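Local coordinates for protein aldehyde dehydrogenase (Trypanosoma brucei, PDB 5MYP) that probably oxidises aldehydes to carboxylic acids with NAD+ as electron acceptor, at residues 7-12 and 158-163; 245-250 and 277-282; 303-308 and 341-346; 98-103 and 111-116. All coordinates share one frame; numbering follows the deposited sequence.

From the N terminus, the leading strip 7-12 is laid on helix 157-170, so that interaction 1 closes the longest of the four loops. Within that loop falls the short-range interaction 4, where residues 98-103, following helix 69-95, pair with the start of strand 110-124. Interactions 2 and 3 come afterwards in series, and none of the four contacts crosses another. Interaction 2 packs helix 240-252 against helix 272-287; interaction 3 sets helix 304-309 on the turn between strands 340-341 and 346-353. Interactions 2 and 3 have centres about 24 Å apart. Interactions 2 and 4 lie about 49 Å apart between centres, on opposite sides of the chain's centre, yet both touch the second subunit.

Interaction 1. Residues 7-12 and 158-163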
# COMPACT_ATOMS: atom_id res chain seq x y z
N GLY A 7 10.76 -34.63 12.33
CA GLY A 7 10.34 -34.06 11.05
C GLY A 7 9.27 -32.98 11.15
O GLY A 7 8.67 -32.62 10.13
N VAL A 8 9.03 -32.47 12.36
CA VAL A 8 7.99 -31.46 12.62
C VAL A 8 8.49 -30.49 13.70
O VAL A 8 9.17 -30.92 14.64
CB VAL A 8 6.66 -32.12 13.07
CG1 VAL A 8 5.98 -32.86 11.92
CG2 VAL A 8 6.85 -33.07 14.26
N PRO A 9 8.18 -29.19 13.57
CA PRO A 9 8.52 -28.26 14.64
C PRO A 9 7.52 -28.35 15.79
O PRO A 9 6.35 -28.67 15.57
CB PRO A 9 8.45 -26.89 13.95
CG PRO A 9 7.43 -27.07 12.90
CD PRO A 9 7.55 -28.49 12.43
N GLU A 10 7.98 -28.07 17.01
CA GLU A 10 7.09 -27.98 18.16
C GLU A 10 6.20 -26.75 17.99
O GLU A 10 6.69 -25.68 17.63
CB GLU A 10 7.90 -27.88 19.46
CG GLU A 10 7.06 -27.93 20.73
CD GLU A 10 7.90 -27.83 22.00
OE1 GLU A 10 9.05 -28.32 22.01
OE2 GLU A 10 7.40 -27.27 23.00
N ASN A 11 4.90 -26.90 18.25
CA ASN A 11 3.96 -25.77 18.20
C ASN A 11 4.32 -24.77 19.29
O ASN A 11 4.61 -25.15 20.43
CB ASN A 11 2.52 -26.23 18.40
CG ASN A 11 1.97 -27.03 17.23
OD1 ASN A 11 2.36 -26.84 16.08
ND2 ASN A 11 1.03 -27.92 17.52
N THR A 12 4.32 -23.48 18.94
CA THR A 12 4.53 -22.42 19.91
C THR A 12 3.30 -22.35 20.81
O THR A 12 2.18 -22.31 20.31
CB THR A 12 4.74 -21.06 19.22
OG1 THR A 12 5.73 -21.18 18.20
CG2 THR A 12 5.16 -19.98 20.24
N ALA A 158 9.13 -30.44 7.66
CA ALA A 158 10.57 -30.72 7.71
C ALA A 158 11.40 -29.44 7.53
O ALA A 158 12.37 -29.22 8.25
CB ALA A 158 10.96 -31.76 6.66
N THR A 159 10.97 -28.60 6.59
CA THR A 159 11.61 -27.31 6.35
C THR A 159 11.41 -26.37 7.54
O THR A 159 12.35 -25.69 7.95
CB THR A 159 11.08 -26.64 5.06
OG1 THR A 159 11.24 -27.54 3.96
CG2 THR A 159 11.84 -25.35 4.76
N ALA A 160 10.20 -26.34 8.10
CA ALA A 160 9.89 -25.54 9.28
C ALA A 160 10.74 -25.95 10.49
O ALA A 160 11.23 -25.09 11.21
CB ALA A 160 8.41 -25.64 9.62
N GLU A 161 10.90 -27.25 10.70
CA GLU A 161 11.73 -27.77 11.79
C GLU A 161 13.19 -27.34 11.62
O GLU A 161 13.79 -26.80 12.56
CB GLU A 161 11.65 -29.30 11.85
CG GLU A 161 12.37 -29.92 13.05
CD GLU A 161 12.44 -31.43 12.99
OE1 GLU A 161 12.64 -31.99 11.90
OE2 GLU A 161 12.31 -32.07 14.06
N LEU A 162 13.74 -27.57 10.44
CA LEU A 162 15.15 -27.23 10.16
C LEU A 162 15.42 -25.73 10.29
O LEU A 162 16.40 -25.33 10.91
CB LEU A 162 15.56 -27.72 8.76
CG LEU A 162 17.03 -27.54 8.37
CD1 LEU A 162 17.96 -28.23 9.36
CD2 LEU A 162 17.27 -28.05 6.96
N LEU A 163 14.55 -24.91 9.71
CA LEU A 163 14.69 -23.45 9.80
C LEU A 163 14.58 -22.97 11.24
O LEU A 163 15.33 -22.09 11.65
CB LEU A 163 13.63 -22.75 8.93
CG LEU A 163 13.69 -21.22 8.87
CD1 LEU A 163 15.01 -20.73 8.29
CD2 LEU A 163 12.51 -20.70 8.07
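The carboxylate of Glu161 gathers several backbone atoms of the N-terminal strip around it. Glu161 OE1 stands 3.2 Å from Gly7 CA and 3.3 Å from Gly7 N. Glu161 OE2 lies 3.4 Å from Val8 O, a pairing of two acceptors that adds no bond. The side chain gets there because CG is turned opposite the backbone N (chi1 -174°) and the rest runs extended, carrying the acid outward from the helix past Val8, while Glu161 CB stays 3.9 Å from Pro9 N. Pro9 settles on the helix beside that stem: its CG meets Ala160 CB at 3.7 Å. At the other end of the contact Gly7 O comes to 3.3 Å from Ala158 N, but the angle is too poor for a hydrogen bond, and that N-H is instead taken by Asp64 OD1. Helix 157-170 links the parallel strands 147-151 and 176-178, a beta-alpha-beta crossover in the Rossmann-like domain that in this family binds NAD. The strip 7-12 runs over it in an irregular course, and beyond it the Thr12 hydroxyl is bonded to Asn180 N. With no clear hydrogen bond between the two segments, the contact rests on proline-alanine packing and on the close fit of backbone to carboxylate; the acid faces Val8 O, a second acceptor that would, if anything, disfavour its charge.

Interaction 2. Residues 245-250 and 277-282; sequences ERIMWG and DALAEA
Glu245 supplies the one flat group among the residues that touch: its CG passes Ala282 CB at 4.1 Å, and the carboxylate beyond is held in a salt bridge to Lys241. The indole of Trp249 turns away from residues 277-282, though farther along the same helix it touches Met286. Arg246 O lies in its plane at the edge, and the ring meets the second subunit, where Phe474 approaches edge-to-face and Arg473 forms a cation-pi contact. Between the helices the packing is apolar. Ala282 CB sits 4.0 Å from Glu245 CA, the small alanine letting the backbones come close here, and packs 3.9 Å from Met248 CB. Met248 is bent at both chi2 and chi3 (51° and 58°), which folds CE back to 3.7 Å from Leu279 O. Leu279 then reaches over with CD2, 3.9 Å from Ile247 CG2. The axes approach to 8.8 Å and cross at -57°. Helix 240-252 makes the crossover between parallel strands 229-232 and 264-268, and helix 272-287 follows the latter. Both helices pack on strand 346-353, Met248 on Pro349 and Leu279 on Ile351.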
# COMPACT_ATOMS: atom_id res chain seq x y z
N GLU A 245 8.33 -26.25 -24.57
CA GLU A 245 9.31 -26.54 -23.53
C GLU A 245 9.22 -25.56 -22.35
O GLU A 245 9.28 -25.97 -21.19
CB GLU A 245 10.74 -26.55 -24.10
CG GLU A 245 11.04 -27.84 -24.87
CD GLU A 245 12.32 -27.77 -25.70
OE1 GLU A 245 12.82 -26.66 -25.98
OE2 GLU A 245 12.81 -28.86 -26.08
N ARG A 246 9.04 -24.28 -22.66
CA ARG A 246 8.91 -23.25 -21.62
C ARG A 246 7.61 -23.40 -20.82
O ARG A 246 7.64 -23.36 -19.59
CB ARG A 246 9.05 -21.85 -22.21
CG ARG A 246 10.48 -21.58 -22.66
CD ARG A 246 10.65 -20.29 -23.45
NE ARG A 246 12.05 -20.14 -23.87
CZ ARG A 246 12.56 -19.06 -24.47
NH1 ARG A 246 11.82 -17.99 -24.73
NH2 ARG A 246 13.85 -19.06 -24.80
N ILE A 247 6.50 -23.61 -21.52
CA ILE A 247 5.20 -23.82 -20.87
C ILE A 247 5.23 -25.08 -20.00
O ILE A 247 4.82 -25.04 -18.83
CB ILE A 247 4.03 -23.91 -21.89
CG1 ILE A 247 3.83 -22.56 -22.59
CG2 ILE A 247 2.73 -24.34 -21.22
CD1 ILE A 247 2.99 -22.61 -23.85
N MET A 248 5.72 -26.18 -20.56
CA MET A 248 5.75 -27.47 -19.86
C MET A 248 6.68 -27.43 -18.65
O MET A 248 6.35 -28.00 -17.60
CB MET A 248 6.13 -28.60 -20.82
CG MET A 248 6.08 -30.01 -20.25
SD MET A 248 4.54 -30.47 -19.40
CE MET A 248 3.35 -30.23 -20.72
N TRP A 249 7.83 -26.77 -18.77
CA TRP A 249 8.73 -26.58 -17.63
C TRP A 249 8.03 -25.85 -16.48
O TRP A 249 8.08 -26.30 -15.34
CB TRP A 249 10.00 -25.81 -18.03
CG TRP A 249 10.77 -25.33 -16.83
CD1 TRP A 249 11.56 -26.09 -16.01
CD2 TRP A 249 10.79 -24.01 -16.29
NE1 TRP A 249 12.07 -25.31 -15.00
CE2 TRP A 249 11.61 -24.03 -15.15
CE3 TRP A 249 10.18 -22.80 -16.66
CZ2 TRP A 249 11.86 -22.89 -14.38
CZ3 TRP A 249 10.42 -21.67 -15.90
CH2 TRP A 249 11.25 -21.72 -14.77
N GLY A 250 7.37 -24.74 -16.79
CA GLY A 250 6.61 -23.96 -15.80
C GLY A 250 5.53 -24.75 -15.08
O GLY A 250 5.21 -24.47 -13.92
N ASP A 277 0.73 -31.41 -29.46
CA ASP A 277 1.77 -32.38 -29.82
C ASP A 277 3.15 -31.98 -29.28
O ASP A 277 3.87 -32.82 -28.75
CB ASP A 277 1.86 -32.58 -31.34
CG ASP A 277 0.66 -33.33 -31.91
OD1 ASP A 277 -0.26 -33.73 -31.16
OD2 ASP A 277 0.63 -33.53 -33.15
N ALA A 278 3.49 -30.70 -29.42
CA ALA A 278 4.76 -30.18 -28.90
C ALA A 278 4.85 -30.27 -27.38
O ALA A 278 5.90 -30.63 -26.84
CB ALA A 278 4.98 -28.74 -29.36
N LEU A 279 3.76 -29.94 -26.69
CA LEU A 279 3.68 -30.10 -25.22
C LEU A 279 3.87 -31.56 -24.80
O LEU A 279 4.56 -31.83 -23.81
CB LEU A 279 2.35 -29.56 -24.68
CG LEU A 279 2.19 -28.03 -24.66
CD1 LEU A 279 0.74 -27.63 -24.43
CD2 LEU A 279 3.08 -27.40 -23.60
N ALA A 280 3.27 -32.49 -25.55
CA ALA A 280 3.44 -33.92 -25.30
C ALA A 280 4.90 -34.35 -25.42
O ALA A 280 5.41 -35.07 -24.57
CB ALA A 280 2.57 -34.75 -26.24
N GLU A 281 5.57 -33.89 -26.48
CA GLU A 281 7.00 -34.19 -26.68
C GLU A 281 7.87 -33.60 -25.57
O GLU A 281 8.76 -34.29 -25.07
CB GLU A 281 7.49 -33.71 -28.05
CG GLU A 281 6.91 -34.47 -29.24
CD GLU A 281 7.13 -35.98 -29.14
OE1 GLU A 281 8.28 -36.40 -28.88
OE2 GLU A 281 6.15 -36.74 -29.31
N ALA A 282 7.61 -32.35 -25.19
CA ALA A 282 8.32 -31.70 -24.09
C ALA A 282 8.16 -32.47 -22.77
O ALA A 282 9.13 -32.66 -22.04
CB ALA A 282 7.85 -30.26 -23.92

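Interaction 3. Residues 303-308 and 341-346; sequences QKQQFL and DEATLT
Leu308 meets Asp341 and Thr344 at the turn of a beta-hairpin, a type I turn from Glu342 to Leu345 combined with a G1 bulge opposite Asp341. This is the tight side of the contact. Leu308 CD1 lies 3.6 Å from Asp341 CB and equally 3.6 Å from Thr344 OG1, its side chain crossing that of Thr344 at about a right angle. Behind it, Phe291 and Leu295 of helix 289-296 cover the leucine. The methyl of Thr344 also presses on the helix, CG2 standing 3.4 Å from Gln305 O. Toward solvent the hold is looser. Gln305 was modelled in two conformers; in one, its NE2 makes only weak bonds to both Asp341 oxygens, so this grip is doubtful. Lys304 runs alongside the same acid in the opposite direction, with NZ 4.2 Å from Asp341 OD1, too far for a salt bridge, though its charge may still favour the carboxylate. Arg66 adds hydrogen bonds to Thr344 O and Thr346 OG1. The firmer bonds to the acid come from its own segment, 341-346: Asp341 OD2 accepts the Thr344 N-H at 3.1 Å, an Asx motif, and takes the proton of Thr344 OG1 at 2.7 Å through its anti lone pair.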
# COMPACT_ATOMS: atom_id res chain seq x y z
N GLN A 303 8.94 -52.62 -6.60
CA GLN A 303 8.36 -51.70 -5.61
C GLN A 303 7.91 -50.41 -6.32
O GLN A 303 8.69 -49.47 -6.44
CB GLN A 303 9.39 -51.39 -4.52
CG GLN A 303 9.95 -52.61 -3.79
CD GLN A 303 8.93 -53.31 -2.90
OE1 GLN A 303 7.85 -52.78 -2.62
NE2 GLN A 303 9.29 -54.50 -2.44
N LYS A 304 6.66 -50.39 -6.79
CA LYS A 304 6.12 -49.26 -7.56
C LYS A 304 6.04 -47.98 -6.74
O LYS A 304 6.46 -46.91 -7.22
CB LYS A 304 4.73 -49.59 -8.13
CG LYS A 304 4.20 -48.54 -9.10
CD LYS A 304 2.75 -48.75 -9.48
CE LYS A 304 2.23 -47.55 -10.25
NZ LYS A 304 0.86 -47.73 -10.77
N GLN A 305 5.50 -48.09 -5.53
CA GLN A 305 5.35 -46.93 -4.64
C GLN A 305 6.72 -46.39 -4.21
O GLN A 305 6.90 -45.17 -4.16
CB GLN A 305 4.50 -47.29 -3.41
CG GLN A 305 3.44 -48.35 -3.67
CD GLN A 305 2.37 -47.90 -4.64
OE1 GLN A 305 1.58 -48.70 -5.14
NE2 GLN A 305 2.34 -46.60 -4.92
N GLN A 306 7.66 -47.28 -3.94
CA GLN A 306 9.04 -46.90 -3.63
C GLN A 306 9.73 -46.24 -4.83
O GLN A 306 10.48 -45.27 -4.65
CB GLN A 306 9.85 -48.12 -3.18
CG GLN A 306 11.23 -47.81 -2.61
CD GLN A 306 11.98 -49.06 -2.21
OE1 GLN A 306 11.46 -49.91 -1.48
NE2 GLN A 306 13.22 -49.18 -2.69
N PHE A 307 9.49 -46.76 -6.03
CA PHE A 307 10.04 -46.17 -7.26
C PHE A 307 9.56 -44.73 -7.47
O PHE A 307 10.35 -43.85 -7.83
CB PHE A 307 9.68 -47.02 -8.48
CG PHE A 307 10.07 -46.41 -9.80
CD1 PHE A 307 11.34 -46.63 -10.34
CD2 PHE A 307 9.17 -45.62 -10.51
CE1 PHE A 307 11.70 -46.07 -11.55
CE2 PHE A 307 9.53 -45.04 -11.71
CZ PHE A 307 10.79 -45.27 -12.24
N LEU A 308 8.26 -44.49 -7.26
CA LEU A 308 7.68 -43.16 -7.43
C LEU A 308 8.14 -42.18 -6.35
O LEU A 308 8.34 -41.00 -6.63
CB LEU A 308 6.15 -43.23 -7.49
CG LEU A 308 5.57 -43.93 -8.72
CD1 LEU A 308 4.07 -44.10 -8.57
CD2 LEU A 308 5.89 -43.16 -10.00
N ASP A 341 -0.96 -41.80 -9.37
CA ASP A 341 -0.85 -42.79 -8.29
C ASP A 341 -1.22 -42.10 -6.97
O ASP A 341 -0.50 -41.20 -6.52
CB ASP A 341 0.56 -43.37 -8.21
CG ASP A 341 0.69 -44.41 -7.11
OD1 ASP A 341 0.17 -45.53 -7.28
OD2 ASP A 341 1.32 -44.10 -6.07
N GLU A 342 -2.32 -42.54 -6.36
CA GLU A 342 -2.86 -41.91 -5.16
C GLU A 342 -1.97 -42.08 -3.93
O GLU A 342 -1.77 -41.13 -3.18
CB GLU A 342 -4.26 -42.46 -4.86
CG GLU A 342 -4.96 -41.78 -3.70
CD GLU A 342 -6.47 -41.99 -3.67
OE1 GLU A 342 -7.01 -42.68 -4.56
OE2 GLU A 342 -7.11 -41.45 -2.76
N ALA A 343 -1.43 -43.29 -3.73
CA ALA A 343 -0.61 -43.60 -2.55
C ALA A 343 0.61 -42.68 -2.41
O ALA A 343 0.94 -42.26 -1.31
CB ALA A 343 -0.16 -45.05 -2.59
N THR A 344 1.25 -42.37 -3.54
CA THR A 344 2.42 -41.48 -3.58
C THR A 344 2.07 -40.04 -4.01
O THR A 344 2.97 -39.23 -4.22
CB THR A 344 3.49 -42.03 -4.55
OG1 THR A 344 2.98 -42.03 -5.89
CG2 THR A 344 3.92 -43.46 -4.14
N LEU A 345 0.77 -39.73 -4.13
CA LEU A 345 0.28 -38.40 -4.51
C LEU A 345 0.96 -37.85 -5.78
O LEU A 345 1.42 -36.71 -5.83
CB LEU A 345 0.42 -37.43 -3.33
CG LEU A 345 -0.33 -37.80 -2.04
CD1 LEU A 345 0.13 -36.93 -0.87
CD2 LEU A 345 -1.84 -37.67 -2.23
N THR A 346 1.01 -38.71 -6.80
CA THR A 346 1.68 -38.41 -8.06
C THR A 346 0.63 -38.21 -9.13
O THR A 346 -0.20 -39.10 -9.34
CB THR A 346 2.62 -39.56 -8.47
OG1 THR A 346 3.57 -39.80 -7.42
CG2 THR A 346 3.36 -39.21 -9.73

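Interaction 4. Residues 98-103 and 111-116; sequences VKPTME and CELQYE
Val98 and Leu113 exchange a reciprocal pair of backbone hydrogen bonds. Leu113 N donates to Val98 O over 2.8 Å, while Val98 N returns a bond of 2.9 Å to Leu113 O. A third bond comes from a side chain: Lys99 curls back, bent at chi2 and chi3 (-69° and -78°), and sets NZ 3.0 Å from Cys111 O, above the carbonyl plane. The same ammonium forms a salt bridge with Asp110, and Glu112, whose CG lies near Lys99 CD, directs its own acid to Arg461 and to the amide of Gln114. The reciprocal bonds make an isolated antiparallel bridge, a hydrogen-bonded pair, on one edge of strand 110-124; the other edge is bonded to strand 454-461 through Glu112, Gln114 and Glu116. These strands extend toward the partner, consistent with the subunit-joining element of aldehyde dehydrogenases: Gln114 reaches Glu409 of the second subunit and Pro100 packs on Gly430 of that subunit. Apolar groups fill in around the bridge. The Pro100 ring lies across Leu113, CB to CG 4.1 Å, and also lies near the CB of Cys111. Val98 CG2 comes to the edge of the Tyr115 ring, near its plane, 4.0 Å from CE2. Farther out, Met102 folds its thioether round the start of the strand, with CE 3.9 Å from Cys111 SG.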
# COMPACT_ATOMS: atom_id res chain seq x y z
N VAL A 98 15.99 11.08 -0.90
CA VAL A 98 15.75 11.46 -2.29
C VAL A 98 15.30 12.93 -2.33
O VAL A 98 14.54 13.37 -1.46
CB VAL A 98 14.66 10.55 -2.92
CG1 VAL A 98 14.24 11.03 -4.31
CG2 VAL A 98 15.15 9.11 -2.99
N LYS A 99 15.77 13.67 -3.33
CA LYS A 99 15.37 15.05 -3.54
C LYS A 99 14.21 15.09 -4.54
O LYS A 99 14.42 14.89 -5.74
CB LYS A 99 16.56 15.88 -4.07
CG LYS A 99 17.78 15.91 -3.17
CD LYS A 99 17.57 16.68 -1.87
CE LYS A 99 17.65 18.18 -2.07
NZ LYS A 99 17.09 18.92 -0.89
N PRO A 100 12.97 15.34 -4.06
CA PRO A 100 11.82 15.32 -4.96
C PRO A 100 11.76 16.54 -5.89
O PRO A 100 12.31 17.59 -5.58
CB PRO A 100 10.63 15.35 -4.00
CG PRO A 100 11.12 16.13 -2.84
CD PRO A 100 12.58 15.77 -2.70
N THR A 101 11.06 16.37 -7.01
CA THR A 101 10.81 17.46 -7.95
C THR A 101 9.73 18.36 -7.38
O THR A 101 8.58 17.93 -7.21
CB THR A 101 10.37 16.91 -9.32
OG1 THR A 101 11.39 16.05 -9.84
CG2 THR A 101 10.11 18.04 -10.32
N MET A 102 10.11 19.61 -7.07
CA MET A 102 9.20 20.58 -6.45
C MET A 102 8.72 21.61 -7.46
O MET A 102 9.47 22.03 -8.33
CB MET A 102 9.90 21.26 -5.27
CG MET A 102 10.38 20.32 -4.16
SD MET A 102 9.10 19.22 -3.51
CE MET A 102 7.91 20.38 -2.83
N GLU A 103 7.45 22.00 -7.32
CA GLU A 103 6.78 22.96 -8.22
C GLU A 103 6.02 23.98 -7.37
O GLU A 103 5.60 23.68 -6.25
CB GLU A 103 5.87 22.19 -9.18
CG GLU A 103 4.82 23.00 -9.93
CD GLU A 103 4.12 22.21 -11.03
OE1 GLU A 103 4.51 21.05 -11.33
OE2 GLU A 103 3.17 22.75 -11.63
N CYS A 111 13.48 20.53 0.41
CA CYS A 111 12.66 19.33 0.63
C CYS A 111 13.41 18.01 0.37
O CYS A 111 14.28 17.95 -0.50
CB CYS A 111 11.41 19.39 -0.25
SG CYS A 111 10.34 20.81 0.13
N GLU A 112 13.05 16.98 1.13
CA GLU A 112 13.65 15.64 1.05
C GLU A 112 12.60 14.56 1.30
O GLU A 112 11.63 14.80 2.03
CB GLU A 112 14.71 15.46 2.14
CG GLU A 112 16.07 16.05 1.84
CD GLU A 112 17.09 15.68 2.93
OE1 GLU A 112 16.70 15.11 3.98
OE2 GLU A 112 18.28 15.96 2.74
N LEU A 113 12.80 13.39 0.71
CA LEU A 113 12.04 12.18 1.06
C LEU A 113 13.00 11.22 1.76
O LEU A 113 13.90 10.67 1.12
CB LEU A 113 11.43 11.54 -0.19
CG LEU A 113 10.60 12.46 -1.09
CD1 LEU A 113 10.04 11.67 -2.27
CD2 LEU A 113 9.49 13.15 -0.33
N GLN A 114 12.83 11.07 3.07
CA GLN A 114 13.67 10.17 3.87
C GLN A 114 12.96 8.83 4.01
O GLN A 114 11.74 8.75 3.89
CB GLN A 114 13.93 10.76 5.26
CG GLN A 114 14.69 12.09 5.25
CD GLN A 114 14.94 12.66 6.64
OE1 GLN A 114 14.54 12.07 7.66
NE2 GLN A 114 15.60 13.81 6.70
N TYR A 115 13.73 7.76 4.24
CA TYR A 115 13.18 6.43 4.49
C TYR A 115 13.47 6.04 5.92
O TYR A 115 14.61 6.17 6.37
CB TYR A 115 13.77 5.41 3.52
CG TYR A 115 13.36 5.68 2.10
CD1 TYR A 115 12.18 5.13 1.59
CD2 TYR A 115 14.11 6.51 1.27
CE1 TYR A 115 11.78 5.38 0.28
CE2 TYR A 115 13.72 6.77 -0.03
CZ TYR A 115 12.56 6.20 -0.52
OH TYR A 115 12.18 6.45 -1.82
N GLU A 116 12.45 5.57 6.63
CA GLU A 116 12.62 5.11 8.01
C GLU A 116 12.01 3.72 8.21
O GLU A 116 11.07 3.34 7.49
CB GLU A 116 12.00 6.11 9.01
CG GLU A 116 10.50 6.33 8.86
CD GLU A 116 9.89 7.18 9.97
OE1 GLU A 116 10.61 7.63 10.88
OE2 GLU A 116 8.66 7.38 9.93